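PDB 3BKN: bacterioferritin from Mycobacterium smegmatis str. MC2 155, which stores iron as a heme-containing 24-subunit shell, probably oxidising ferrous iron at a dinuclear metal centre, which holds zinc here, and depositing a ferric mineral in its cavity. Local coordinates for residues E13-T16 and S17-A21; A117-L120 and E121-A125; D142-D146 and A147-A151. All blocks are in the same frame, centred on the assembly; numbering follows the deposited sequence.

Contact 1 of 3, residues E13-T16 and S17-A21. With ZN (zinc ion), chain M.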
ATOM      1  N   GLU A  13     -42.477  31.432  21.709  1.00 45.62           N
ATOM      2  CA  GLU A  13     -41.992  31.686  23.061  1.00 44.19           C
ATOM      3  C   GLU A  13     -40.744  30.837  23.282  1.00 45.47           C
ATOM      4  O   GLU A  13     -39.724  31.359  23.759  1.00 46.42           O
ATOM      5  CB  GLU A  13     -43.033  31.481  24.163  1.00 43.84           C
ATOM      6  CG  GLU A  13     -44.481  31.909  23.806  0.50 45.21           C
ATOM      7  CD  GLU A  13     -44.650  33.402  23.451  0.50 45.03           C
ATOM      8  OE1 GLU A  13     -44.571  34.189  24.414  0.50 44.53           O
ATOM      9  OE2 GLU A  13     -44.883  33.771  22.242  0.50 43.63           O
ATOM     10  N   GLN A  14     -40.774  29.562  22.882  1.00 44.57           N
ATOM     11  CA  GLN A  14     -39.611  28.712  23.041  1.00 43.75           C
ATOM     12  C   GLN A  14     -38.404  29.247  22.272  1.00 44.80           C
ATOM     13  O   GLN A  14     -37.263  29.218  22.779  1.00 46.32           O
ATOM     14  CB  GLN A  14     -39.890  27.314  22.568  1.00 42.68           C
ATOM     15  CG  GLN A  14     -38.778  26.341  22.924  1.00 43.24           C
ATOM     16  CD  GLN A  14     -38.465  26.327  24.424  1.00 44.29           C
ATOM     17  OE1 GLN A  14     -39.283  26.778  25.247  1.00 44.64           O
ATOM     18  NE2 GLN A  14     -37.275  25.827  24.783  1.00 43.03           N
ATOM     19  N   LEU A  15     -38.645  29.725  21.046  1.00 43.75           N
ATOM     20  CA  LEU A  15     -37.592  30.362  20.251  1.00 42.65           C
ATOM     21  C   LEU A  15     -36.931  31.486  21.032  1.00 43.06           C
ATOM     22  O   LEU A  15     -35.699  31.601  20.999  1.00 43.12           O
ATOM     23  CB  LEU A  15     -38.127  30.927  18.917  1.00 41.43           C
ATOM     24  CG  LEU A  15     -37.077  31.485  17.977  1.00 39.64           C
ATOM     25  CD1 LEU A  15     -36.003  30.453  17.635  1.00 39.64           C
ATOM     26  CD2 LEU A  15     -37.759  31.847  16.766  1.00 40.62           C
ATOM     27  N   THR A  16     -37.737  32.318  21.712  1.00 42.37           N
ATOM     28  CA  THR A  16     -37.161  33.421  22.445  1.00 42.88           C
ATOM     29  C   THR A  16     -36.261  32.877  23.522  1.00 44.31           C
ATOM     30  O   THR A  16     -35.146  33.388  23.703  1.00 45.07           O
ATOM     31  CB  THR A  16     -38.216  34.350  23.024  1.00 42.79           C
ATOM     32  OG1 THR A  16     -38.854  35.018  21.939  1.00 42.17           O
ATOM     33  CG2 THR A  16     -37.582  35.419  23.959  1.00 41.46           C
ATOM     34  N   SER A  17     -36.712  31.828  24.210  1.00 45.35           N
ATOM     35  CA  SER A  17     -35.865  31.162  25.238  1.00 46.60           C
ATOM     36  C   SER A  17     -34.531  30.638  24.682  1.00 46.30           C
ATOM     37  O   SER A  17     -33.486  30.870  25.306  1.00 46.53           O
ATOM     38  CB  SER A  17     -36.576  30.012  25.953  1.00 47.76           C
ATOM     39  OG  SER A  17     -37.123  30.442  27.174  1.00 50.23           O
ATOM     40  N   GLU A  18     -34.554  29.958  23.527  1.00 44.15           N
ATOM     41  CA  GLU A  18     -33.298  29.541  22.925  1.00 43.32           C
ATOM     42  C   GLU A  18     -32.403  30.729  22.535  1.00 43.33           C
ATOM     43  O   GLU A  18     -31.166  30.672  22.704  1.00 44.23           O
ATOM     44  CB  GLU A  18     -33.449  28.645  21.698  1.00 42.13           C
ATOM     45  CG  GLU A  18     -34.456  27.617  21.788  1.00 44.09           C
ATOM     46  CD  GLU A  18     -34.101  26.477  22.697  1.00 45.79           C
ATOM     47  OE1 GLU A  18     -32.929  26.303  23.068  1.00 44.44           O
ATOM     48  OE2 GLU A  18     -35.027  25.713  23.014  1.00 47.87           O
ATOM     49  N   LEU A  19     -32.974  31.786  21.984  1.00 41.59           N
ATOM     50  CA  LEU A  19     -32.101  32.831  21.537  1.00 40.63           C
ATOM     51  C   LEU A  19     -31.459  33.451  22.743  1.00 41.95           C
ATOM     52  O   LEU A  19     -30.330  33.938  22.642  1.00 44.03           O
ATOM     53  CB  LEU A  19     -32.805  33.896  20.745  1.00 38.15           C
ATOM     54  CG  LEU A  19     -33.401  33.361  19.484  1.00 36.35           C
ATOM     55  CD1 LEU A  19     -34.380  34.385  18.993  1.00 36.82           C
ATOM     56  CD2 LEU A  19     -32.348  33.074  18.480  1.00 32.77           C
ATOM     57  N   THR A  20     -32.164  33.428  23.878  1.00 40.98           N
ATOM     58  CA  THR A  20     -31.640  34.001  25.108  1.00 40.13           C
ATOM     59  C   THR A  20     -30.605  33.085  25.675  1.00 39.97           C
ATOM     60  O   THR A  20     -29.559  33.557  26.108  1.00 40.84           O
ATOM     61  CB  THR A  20     -32.706  34.177  26.174  1.00 40.17           C
ATOM     62  OG1 THR A  20     -33.772  34.999  25.675  1.00 39.41           O
ATOM     63  CG2 THR A  20     -32.100  34.846  27.364  1.00 40.25           C
ATOM     64  N   ALA A  21     -30.886  31.784  25.686  1.00 38.82           N
ATOM     65  CA  ALA A  21     -29.874  30.813  26.112  1.00 38.63           C
ATOM     66  C   ALA A  21     -28.585  30.879  25.252  1.00 39.11           C
ATOM     67  O   ALA A  21     -27.495  30.811  25.787  1.00 39.83           O
ATOM     68  CB  ALA A  21     -30.425  29.395  26.197  1.00 36.52           C
TER
HETATM   69 ZN    ZN M 201     -32.564  24.666  24.077  1.00 39.97          ZN
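Gln14 sends CG anti to its backbone nitrogen (chi1 -171°), while Glu18, one turn later, holds CG beside its own backbone nitrogen and bends at chi2 in the opposite sense to Gln14; the two polar ends meet on the flank of helix 5-34 that faces the core. This is the first helix of the four-helix bundle of the ferritin fold, and the pair lies at its dinuclear metal centre. Glu18 divides its carboxylate between two tasks. OE1 binds the zinc ion at 2.0 Å, a site completed by Glu51, His54 and Glu127. OE2 accepts a hydrogen bond of 2.9 Å from Gln14 NE2. The amide and carboxylate planes stand 68° apart, and the donor meets OE2 from above the carboxylate plane. Gln14 is thus a second-shell residue, likely to restrict the rotation of a metal-bound carboxylate; its OE1 in turn takes a weak hydrogen bond from Arg100. Around the helix, Leu15 and Leu19 cross obliquely, with Leu15 CG 4.1 Å from Leu19 CD1. Leu15 also packs on Thr59 and Pro69, whereas Leu19 touches the heme. A third side carries Thr16 and Thr20. Thr20 OG1 also hydrogen-bonds to Phe75 N, tying the helix to a loop. The carbonyl oxygen Thr16 O is gripped twice by Thr20, from opposite faces of its plane: by the backbone N at 3.0 Å and by the hydroxyl OG1 at 2.9 Å.

Contact 2 of 3, residues A117-L120 and E121-A125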
ATOM      1  N   ALA A 117     -45.125  18.505  18.596  1.00 44.47           N
ATOM      2  CA  ALA A 117     -45.041  18.010  19.953  1.00 44.27           C
ATOM      3  C   ALA A 117     -43.759  17.204  20.083  1.00 45.06           C
ATOM      4  O   ALA A 117     -43.029  17.368  21.061  1.00 44.80           O
ATOM      5  CB  ALA A 117     -46.249  17.200  20.287  1.00 43.67           C
ATOM      6  N   ARG A 118     -43.471  16.378  19.074  1.00 45.41           N
ATOM      7  CA  ARG A 118     -42.259  15.573  19.041  1.00 46.24           C
ATOM      8  C   ARG A 118     -41.021  16.430  18.964  1.00 45.81           C
ATOM      9  O   ARG A 118     -40.011  16.102  19.569  1.00 46.65           O
ATOM     10  CB  ARG A 118     -42.248  14.605  17.864  1.00 47.39           C
ATOM     11  CG  ARG A 118     -43.088  13.373  18.081  1.00 50.97           C
ATOM     12  CD  ARG A 118     -43.330  12.645  16.745  1.00 54.54           C
ATOM     13  NE  ARG A 118     -42.181  11.789  16.386  1.00 57.96           N
ATOM     14  CZ  ARG A 118     -41.448  11.930  15.274  1.00 58.40           C
ATOM     15  NH1 ARG A 118     -41.733  12.879  14.356  1.00 57.70           N
ATOM     16  NH2 ARG A 118     -40.440  11.096  15.071  1.00 57.65           N
ATOM     17  N   LEU A 119     -41.081  17.505  18.198  1.00 45.09           N
ATOM     18  CA  LEU A 119     -39.980  18.434  18.157  1.00 44.93           C
ATOM     19  C   LEU A 119     -39.715  18.990  19.574  1.00 45.48           C
ATOM     20  O   LEU A 119     -38.594  18.996  20.058  1.00 46.25           O
ATOM     21  CB  LEU A 119     -40.269  19.554  17.172  1.00 44.78           C
ATOM     22  CG  LEU A 119     -39.254  20.691  17.234  1.00 47.20           C
ATOM     23  CD1 LEU A 119     -37.861  20.049  17.059  1.00 50.33           C
ATOM     24  CD2 LEU A 119     -39.497  21.708  16.158  1.00 46.89           C
ATOM     25  N   LEU A 120     -40.758  19.400  20.272  1.00 44.94           N
ATOM     26  CA  LEU A 120     -40.569  19.919  21.592  1.00 44.20           C
ATOM     27  C   LEU A 120     -40.191  18.853  22.627  1.00 44.81           C
ATOM     28  O   LEU A 120     -39.487  19.122  23.597  1.00 44.98           O
ATOM     29  CB  LEU A 120     -41.789  20.730  21.996  1.00 44.34           C
ATOM     30  CG  LEU A 120     -42.041  21.984  21.136  1.00 42.72           C
ATOM     31  CD1 LEU A 120     -43.415  22.464  21.457  1.00 43.70           C
ATOM     32  CD2 LEU A 120     -41.041  23.079  21.413  1.00 40.40           C
ATOM     33  N   GLU A 121     -40.637  17.629  22.419  1.00 45.69           N
ATOM     34  CA  GLU A 121     -40.250  16.534  23.282  1.00 45.87           C
ATOM     35  C   GLU A 121     -38.752  16.310  23.198  1.00 46.17           C
ATOM     36  O   GLU A 121     -38.104  16.087  24.218  1.00 45.99           O
ATOM     37  CB  GLU A 121     -40.994  15.285  22.868  1.00 45.32           C
ATOM     38  CG  GLU A 121     -42.402  15.212  23.374  1.00 45.95           C
ATOM     39  CD  GLU A 121     -43.164  14.125  22.672  1.00 50.32           C
ATOM     40  OE1 GLU A 121     -42.497  13.248  22.064  1.00 53.39           O
ATOM     41  OE2 GLU A 121     -44.426  14.149  22.686  1.00 50.94           O
ATOM     42  N   GLN A 122     -38.190  16.378  21.989  1.00 47.35           N
ATOM     43  CA  GLN A 122     -36.721  16.293  21.796  1.00 47.62           C
ATOM     44  C   GLN A 122     -35.980  17.442  22.497  1.00 46.75           C
ATOM     45  O   GLN A 122     -35.000  17.204  23.206  1.00 47.15           O
ATOM     46  CB  GLN A 122     -36.337  16.177  20.310  1.00 48.54           C
ATOM     47  CG  GLN A 122     -35.821  14.740  19.939  1.00 51.63           C
ATOM     48  CD  GLN A 122     -36.571  14.142  18.730  0.50 51.94           C
ATOM     49  OE1 GLN A 122     -36.404  14.584  17.584  0.50 51.81           O
ATOM     50  NE2 GLN A 122     -37.402  13.138  18.991  0.50 51.09           N
ATOM     51  N   ILE A 123     -36.481  18.662  22.347  1.00 44.81           N
ATOM     52  CA  ILE A 123     -35.865  19.760  23.018  1.00 44.65           C
ATOM     53  C   ILE A 123     -35.911  19.565  24.544  1.00 44.97           C
ATOM     54  O   ILE A 123     -34.887  19.702  25.229  1.00 44.94           O
ATOM     55  CB  ILE A 123     -36.412  21.103  22.496  1.00 44.13           C
ATOM     56  CG1 ILE A 123     -35.723  21.417  21.163  1.00 43.04           C
ATOM     57  CG2 ILE A 123     -36.170  22.229  23.476  1.00 42.77           C
ATOM     58  CD1 ILE A 123     -36.496  22.292  20.327  1.00 43.06           C
ATOM     59  N   LEU A 124     -37.082  19.199  25.060  1.00 44.74           N
ATOM     60  CA  LEU A 124     -37.252  18.976  26.498  1.00 44.69           C
ATOM     61  C   LEU A 124     -36.229  17.989  27.031  1.00 45.42           C
ATOM     62  O   LEU A 124     -35.566  18.257  28.038  1.00 46.00           O
ATOM     63  CB  LEU A 124     -38.678  18.511  26.836  1.00 45.20           C
ATOM     64  CG  LEU A 124     -39.074  18.316  28.314  1.00 44.63           C
ATOM     65  CD1 LEU A 124     -38.705  19.490  29.213  1.00 43.68           C
ATOM     66  CD2 LEU A 124     -40.534  17.998  28.448  1.00 44.18           C
ATOM     67  N   ALA A 125     -36.069  16.862  26.348  1.00 45.25           N
ATOM     68  CA  ALA A 125     -35.079  15.886  26.781  1.00 45.56           C
ATOM     69  C   ALA A 125     -33.661  16.501  26.828  1.00 47.07           C
ATOM     70  O   ALA A 125     -32.959  16.360  27.845  1.00 47.94           O
ATOM     71  CB  ALA A 125     -35.128  14.669  25.921  1.00 44.27           C
TER
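Leu119 and Ile123 lie side by side and point the same way, their ends meeting at 4.2 Å between Leu119 CD1 and Ile123 CD1. Ile123 N hydrogen-bonds to Leu119 O at 3.1 Å, the i to i+4 bond of the helix. On another side of the helix Glu121 folds back along the preceding turn. With CG beside its backbone nitrogen (chi1 -80°) and an extended chain beyond, its aliphatic part runs past the carbonyl of Ala117, and OE1 comes to 3.8 Å from Arg118 CA. Arg118 does not close an ion pair with it here: its NE stays 5.9 Å from Glu121 OE1, and the guanidinium and carboxylate planes are almost perpendicular. All this belongs to helix 114-144, the fourth long helix of the ferritin four-helix bundle. Its inner flank packs mainly on the other helices. Leu119 rests on Thr57 and Arg61, Ile123 on His54 and Ile58 of helix 38-64, Leu120 on Leu10 and Leu11, and Leu124 on Leu98 and Ile105, though Leu124 also touches Thr115 of a second subunit. Ile123 puts an apolar side chain beside the zinc ligand His54. The outer flank meets two other subunits. Glu121 OE2 forms salt bridges with Arg109 of its own chain and with Arg109 of the second subunit, whose Arg118 packs against Glu121 as well. Arg118 of this chain turns to a third subunit, where its NE has only a long, weak approach to Glu121 OE1 of that subunit, a head-to-tail pattern consistent with a threefold junction of the shell.

Contact 3 of 3, residues D142-D146 and A147-A151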
ATOM      1  N   ASP A 142     -20.299  21.957  46.261  1.00 48.08           N
ATOM      2  CA  ASP A 142     -20.535  21.779  47.672  1.00 47.79           C
ATOM      3  C   ASP A 142     -19.697  20.646  48.256  1.00 47.20           C
ATOM      4  O   ASP A 142     -19.216  20.797  49.357  1.00 47.20           O
ATOM      5  CB  ASP A 142     -22.017  21.618  47.975  1.00 48.42           C
ATOM      6  CG  ASP A 142     -22.806  22.902  47.680  1.00 51.22           C
ATOM      7  OD1 ASP A 142     -22.323  23.990  48.051  1.00 51.10           O
ATOM      8  OD2 ASP A 142     -23.897  22.846  47.050  1.00 53.25           O
ATOM      9  N   LYS A 143     -19.495  19.543  47.526  1.00 46.61           N
ATOM     10  CA  LYS A 143     -18.666  18.438  48.015  1.00 45.39           C
ATOM     11  C   LYS A 143     -17.182  18.715  47.962  1.00 45.07           C
ATOM     12  O   LYS A 143     -16.449  18.435  48.925  1.00 45.44           O
ATOM     13  CB  LYS A 143     -18.948  17.173  47.263  1.00 45.85           C
ATOM     14  CG  LYS A 143     -20.220  16.487  47.743  1.00 47.14           C
ATOM     15  CD  LYS A 143     -21.069  15.999  46.568  1.00 47.81           C
ATOM     16  CE  LYS A 143     -22.307  15.202  47.007  1.00 48.45           C
ATOM     17  NZ  LYS A 143     -22.812  14.489  45.779  1.00 50.31           N
ATOM     18  N   LEU A 144     -16.709  19.294  46.869  1.00 44.24           N
ATOM     19  CA  LEU A 144     -15.275  19.559  46.773  1.00 42.95           C
ATOM     20  C   LEU A 144     -14.829  20.897  47.384  1.00 43.24           C
ATOM     21  O   LEU A 144     -13.683  21.028  47.837  1.00 42.87           O
ATOM     22  CB  LEU A 144     -14.798  19.416  45.338  1.00 41.20           C
ATOM     23  CG  LEU A 144     -15.331  18.135  44.689  1.00 40.17           C
ATOM     24  CD1 LEU A 144     -14.982  18.136  43.233  1.00 39.42           C
ATOM     25  CD2 LEU A 144     -14.770  16.883  45.341  1.00 40.36           C
ATOM     26  N   GLY A 145     -15.727  21.881  47.414  1.00 43.19           N
ATOM     27  CA  GLY A 145     -15.366  23.227  47.858  1.00 43.47           C
ATOM     28  C   GLY A 145     -15.132  23.991  46.600  1.00 44.99           C
ATOM     29  O   GLY A 145     -14.745  23.387  45.615  1.00 46.13           O
ATOM     30  N   ASP A 146     -15.380  25.301  46.623  1.00 46.07           N
ATOM     31  CA  ASP A 146     -15.216  26.175  45.453  1.00 46.95           C
ATOM     32  C   ASP A 146     -13.849  26.158  44.796  1.00 45.94           C
ATOM     33  O   ASP A 146     -13.755  25.942  43.607  1.00 45.84           O
ATOM     34  CB  ASP A 146     -15.632  27.603  45.806  1.00 48.97           C
ATOM     35  CG  ASP A 146     -17.130  27.786  45.704  1.00 53.02           C
ATOM     36  OD1 ASP A 146     -17.797  26.767  45.415  1.00 54.47           O
ATOM     37  OD2 ASP A 146     -17.655  28.909  45.929  1.00 56.36           O
ATOM     38  N   ALA A 147     -12.796  26.399  45.571  1.00 45.47           N
ATOM     39  CA  ALA A 147     -11.443  26.400  44.998  1.00 44.49           C
ATOM     40  C   ALA A 147     -11.089  25.030  44.359  1.00 43.71           C
ATOM     41  O   ALA A 147     -10.672  24.975  43.198  1.00 43.25           O
ATOM     42  CB  ALA A 147     -10.376  26.881  46.011  1.00 42.69           C
ATOM     43  N   LEU A 148     -11.300  23.937  45.088  1.00 43.24           N
ATOM     44  CA  LEU A 148     -10.935  22.626  44.571  1.00 42.76           C
ATOM     45  C   LEU A 148     -11.708  22.268  43.293  1.00 43.07           C
ATOM     46  O   LEU A 148     -11.165  21.648  42.384  1.00 43.23           O
ATOM     47  CB  LEU A 148     -11.095  21.563  45.646  1.00 42.07           C
ATOM     48  CG  LEU A 148     -10.432  20.201  45.440  1.00 42.27           C
ATOM     49  CD1 LEU A 148      -9.063  20.384  44.894  1.00 42.50           C
ATOM     50  CD2 LEU A 148     -10.378  19.434  46.793  1.00 41.99           C
ATOM     51  N   TYR A 149     -12.981  22.643  43.232  1.00 42.57           N
ATOM     52  CA  TYR A 149     -13.782  22.390  42.069  1.00 41.73           C
ATOM     53  C   TYR A 149     -13.221  23.185  40.889  1.00 42.57           C
ATOM     54  O   TYR A 149     -13.014  22.662  39.796  1.00 43.30           O
ATOM     55  CB  TYR A 149     -15.200  22.806  42.324  1.00 40.31           C
ATOM     56  CG  TYR A 149     -16.034  22.599  41.097  1.00 40.49           C
ATOM     57  CD1 TYR A 149     -16.699  21.404  40.904  1.00 40.18           C
ATOM     58  CD2 TYR A 149     -16.123  23.575  40.109  1.00 40.22           C
ATOM     59  CE1 TYR A 149     -17.434  21.190  39.787  1.00 40.56           C
ATOM     60  CE2 TYR A 149     -16.866  23.384  38.974  1.00 40.69           C
ATOM     61  CZ  TYR A 149     -17.528  22.162  38.816  1.00 40.88           C
ATOM     62  OH  TYR A 149     -18.275  21.873  37.698  1.00 40.02           O
ATOM     63  N   ALA A 150     -12.997  24.468  41.141  1.00 42.58           N
ATOM     64  CA  ALA A 150     -12.439  25.392  40.196  1.00 41.71           C
ATOM     65  C   ALA A 150     -11.112  24.861  39.604  1.00 42.01           C
ATOM     66  O   ALA A 150     -10.906  24.953  38.368  1.00 41.59           O
ATOM     67  CB  ALA A 150     -12.245  26.774  40.876  1.00 41.72           C
ATOM     68  N   ALA A 151     -10.233  24.308  40.458  1.00 41.27           N
ATOM     69  CA  ALA A 151      -8.987  23.659  39.982  1.00 41.19           C
ATOM     70  C   ALA A 151      -9.228  22.548  38.929  1.00 41.79           C
ATOM     71  O   ALA A 151      -8.339  22.226  38.160  1.00 42.08           O
ATOM     72  CB  ALA A 151      -8.155  23.107  41.137  1.00 39.06           C
TER
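Leu148 leans back over the end of the preceding helix, just after Ala147, whose methyl packs on Leu144 of a neighbouring subunit: Leu148 CB lies 4.3 Å from Leu144 CB and 3.4 Å from the carbonyl oxygen Leu144 O. Its CG is anti to the backbone nitrogen (chi1 -164°), which carries CD2 past the same oxygen, and the side chain also packs on Leu148 of that neighbour. Tyr149 donates its backbone N to Gly145 O in a hydrogen bond of 3.1 Å. Gly145 has left the helical conformation with positive phi (98°), a backbone suited to glycine, and stands at the N-cap position of the new helix. The Tyr149 ring meets Leu144 obliquely, CD1 to CD1 at 4.4 Å, and runs on over Leu140 and Met141 until its hydroxyl hydrogen-bonds to Gln137 OE1. The short helix is thus laid back against helix 114-144. Ala150 N closes the next turn on Asp146 O at 3.0 Å; the carboxylate of Asp146 is turned to Arg84, in a salt bridge through OD1, and Arg84 also holds Asp142. Ala151 N hydrogen-bonds to Ala147 O at 2.9 Å, and its side chain packs on Gln152 of the same neighbour as Ala147. Leu144 packs on Ala147 of one neighbouring subunit while Ala147 receives Leu144 of another, a cyclic pattern consistent with a fourfold contact. A short fifth helix after the bundle, meeting its copies around the fourfold axis, is characteristic of 24-subunit ferritins and bacterioferritins.

Contacts 1 and 2 face each other inside the bundle, their centres about 14 Å apart, and share the wall of the dinuclear site. Ile123 CG2 lies 3.7 Å from Glu18 OE2 and 4.0 Å from Gln14 NE2, so an apolar branch of contact 2 covers the polar pair of contact 1. The side chain of Ile123 comes within about 4 Å of a zinc ion and that of Leu19 within about 3 Å of the heme, measured between nearest atoms; contact 1 binds zinc through Glu18 and touches the heme through Leu19. Contact 3 lies away from these sites. Its centre is about 34 Å from that of contact 2, although helix 114-144, which carries contact 2, ends within contact 3.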